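Local coordinates for centrosomal protein of 104 kDa (Homo sapiens, PDB 5LPI) that is required for building cilia and for the structural integrity of the ciliary tip, and carries an array of four zinc fingers, at residues 100-105 / 109-114. Numbering follows the deposited sequence.
Sequences LANRCP and ENFSPG. With ZN (zinc ion), chain H.
Asn102 and Phe111 form the hydrogen-bonded pair of a short antiparallel hairpin in the fourth zinc site, their side chains sharing one face. Asn102 CB sits over one face of the Phe111 ring, offset toward its rim, in a CH-pi contact 3.7 Å from the centroid; the ring's CG lies between the backbone N and carbonyl carbon (chi1 59°), which brings it there. A flat ring suits this place: His121 stacks on it and Trp118 meets it edge-to-face. Beyond CB, the Asn102 amide reaches the start of helix 115-123: ND2 donates to Gly114 O at 2.9 Å, almost in the amide plane, while OD1 accepts a weak bond from Gly114 N. Glycine fits this N-cap because a side chain would jam against the preceding carbonyl.

On the other face, Arg103 and Asn110 slant across each other, their planar groups 45° apart. Arg103 NH1 donates a fairly straight hydrogen bond to Asn110 OD1 (2.9 Å), in the guanidinium plane but tilted from the carbonyl plane; NE forms a salt bridge with Glu76, NH2 bonds Asn93 O, and Asn110 ND2 donates to Pro94 O. A leucine replacing Arg103 would probably leave Glu76 without this cation and Asn110 OD1 without this donor. Cys104 N, bonded to Glu109 O, helps hold the backbone beside the zinc-binding sulfur. The chemistry thus ties one hairpin face to its own finger's helix, the other to the third zinc site and residues just after it.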
loop_
_atom_site.group_PDB
_atom_site.type_symbol
_atom_site.label_atom_id
_atom_site.label_comp_id
_atom_site.label_asym_id
_atom_site.label_seq_id
_atom_site.Cartn_x
_atom_site.Cartn_y
_atom_site.Cartn_z
ATOM N N LEU A 100 1.572 -7.287 -15.332
ATOM C CA LEU A 100 2.317 -8.516 -15.114
ATOM C C LEU A 100 2.616 -8.767 -13.647
ATOM O O LEU A 100 2.766 -9.930 -13.254
ATOM C CB LEU A 100 3.626 -8.489 -15.911
ATOM C CG LEU A 100 3.588 -8.934 -17.377
ATOM C CD1 LEU A 100 2.394 -8.351 -18.111
ATOM C CD2 LEU A 100 4.896 -8.562 -18.100
ATOM N N ALA A 101 2.682 -7.719 -12.819
ATOM C CA ALA A 101 3.120 -7.909 -11.443
ATOM C C ALA A 101 2.655 -6.776 -10.531
ATOM O O ALA A 101 2.674 -5.601 -10.912
ATOM C CB ALA A 101 4.650 -8.028 -11.380
ATOM N N ASN A 102 2.248 -7.150 -9.320
ATOM C CA ASN A 102 2.218 -6.216 -8.201
ATOM C C ASN A 102 3.632 -5.894 -7.733
ATOM O O ASN A 102 4.530 -6.737 -7.772
ATOM C CB ASN A 102 1.468 -6.806 -7.014
ATOM C CG ASN A 102 0.007 -6.936 -7.252
ATOM O OD1 ASN A 102 -0.559 -6.230 -8.082
ATOM N ND2 ASN A 102 -0.634 -7.842 -6.510
ATOM N N ARG A 103 3.805 -4.680 -7.220
ATOM C CA ARG A 103 5.076 -4.228 -6.673
ATOM C C ARG A 103 4.846 -3.732 -5.254
ATOM O O ARG A 103 4.111 -2.760 -5.048
ATOM C CB ARG A 103 5.677 -3.114 -7.533
ATOM C CG ARG A 103 6.800 -2.343 -6.863
ATOM C CD ARG A 103 7.954 -3.256 -6.476
ATOM N NE ARG A 103 9.191 -2.517 -6.223
ATOM C CZ ARG A 103 10.290 -2.604 -6.974
ATOM N NH1 ARG A 103 10.319 -3.410 -8.039
ATOM N NH2 ARG A 103 11.372 -1.903 -6.649
ATOM N N CYS A 104 5.469 -4.390 -4.286
ATOM C CA CYS A 104 5.347 -3.957 -2.896
ATOM C C CYS A 104 6.279 -2.786 -2.649
ATOM O O CYS A 104 7.494 -2.928 -2.830
ATOM C CB CYS A 104 5.684 -5.068 -1.911
ATOM S SG CYS A 104 5.386 -4.527 -0.203
ATOM N N PRO A 105 5.767 -1.624 -2.246
ATOM C CA PRO A 105 6.653 -0.497 -1.939
ATOM C C PRO A 105 7.356 -0.628 -0.594
ATOM O O PRO A 105 8.248 0.182 -0.300
ATOM C CB PRO A 105 5.693 0.693 -1.936
ATOM C CG PRO A 105 4.427 0.100 -1.315
ATOM C CD PRO A 105 4.354 -1.317 -1.938
ATOM N N GLU A 109 9.423 -6.148 -3.558
ATOM C CA GLU A 109 9.281 -7.367 -4.342
ATOM C C GLU A 109 8.217 -7.195 -5.419
ATOM O O GLU A 109 7.202 -6.511 -5.214
ATOM C CB GLU A 109 8.938 -8.552 -3.434
ATOM C CG GLU A 109 10.043 -8.842 -2.423
ATOM C CD GLU A 109 9.707 -9.976 -1.467
ATOM O OE1 GLU A 109 8.600 -10.567 -1.580
ATOM O OE2 GLU A 109 10.564 -10.277 -0.611
ATOM N N ASN A 110 8.481 -7.782 -6.582
ATOM C CA ASN A 110 7.487 -7.934 -7.633
ATOM C C ASN A 110 6.870 -9.321 -7.490
ATOM O O ASN A 110 7.581 -10.310 -7.280
ATOM C CB ASN A 110 8.103 -7.778 -9.034
ATOM C CG ASN A 110 8.831 -6.431 -9.233
ATOM O OD1 ASN A 110 8.298 -5.355 -8.937
ATOM N ND2 ASN A 110 10.050 -6.502 -9.767
ATOM N N PHE A 111 5.549 -9.402 -7.587
ATOM C CA PHE A 111 4.912 -10.697 -7.401
ATOM C C PHE A 111 3.618 -10.725 -8.193
ATOM O O PHE A 111 3.257 -9.744 -8.851
ATOM C CB PHE A 111 4.712 -10.985 -5.915
ATOM C CG PHE A 111 3.876 -9.955 -5.195
ATOM C CD1 PHE A 111 4.431 -8.749 -4.759
ATOM C CD2 PHE A 111 2.536 -10.202 -4.939
ATOM C CE1 PHE A 111 3.662 -7.808 -4.081
ATOM C CE2 PHE A 111 1.754 -9.267 -4.251
ATOM C CZ PHE A 111 2.320 -8.070 -3.823
ATOM N N SER A 112 2.946 -11.898 -8.158
ATOM C CA SER A 112 1.688 -12.184 -8.838
ATOM C C SER A 112 0.776 -10.961 -8.821
ATOM O O SER A 112 0.611 -10.325 -7.771
ATOM C CB SER A 112 0.978 -13.374 -8.182
ATOM O OG SER A 112 1.831 -14.497 -8.016
ATOM N N PRO A 113 0.181 -10.587 -9.946
ATOM C CA PRO A 113 -0.686 -9.406 -9.959
ATOM C C PRO A 113 -2.056 -9.698 -9.354
ATOM O O PRO A 113 -2.491 -10.849 -9.226
ATOM C CB PRO A 113 -0.799 -9.070 -11.452
ATOM C CG PRO A 113 -0.624 -10.365 -12.141
ATOM C CD PRO A 113 0.269 -11.229 -11.273
ATOM N N GLY A 114 -2.733 -8.626 -8.969
ATOM C CA GLY A 114 -4.135 -8.697 -8.608
ATOM C C GLY A 114 -4.367 -8.504 -7.119
ATOM O O GLY A 114 -3.448 -8.508 -6.298
HETATM ZN ZN ZN H . 6.158 -6.461 0.845
#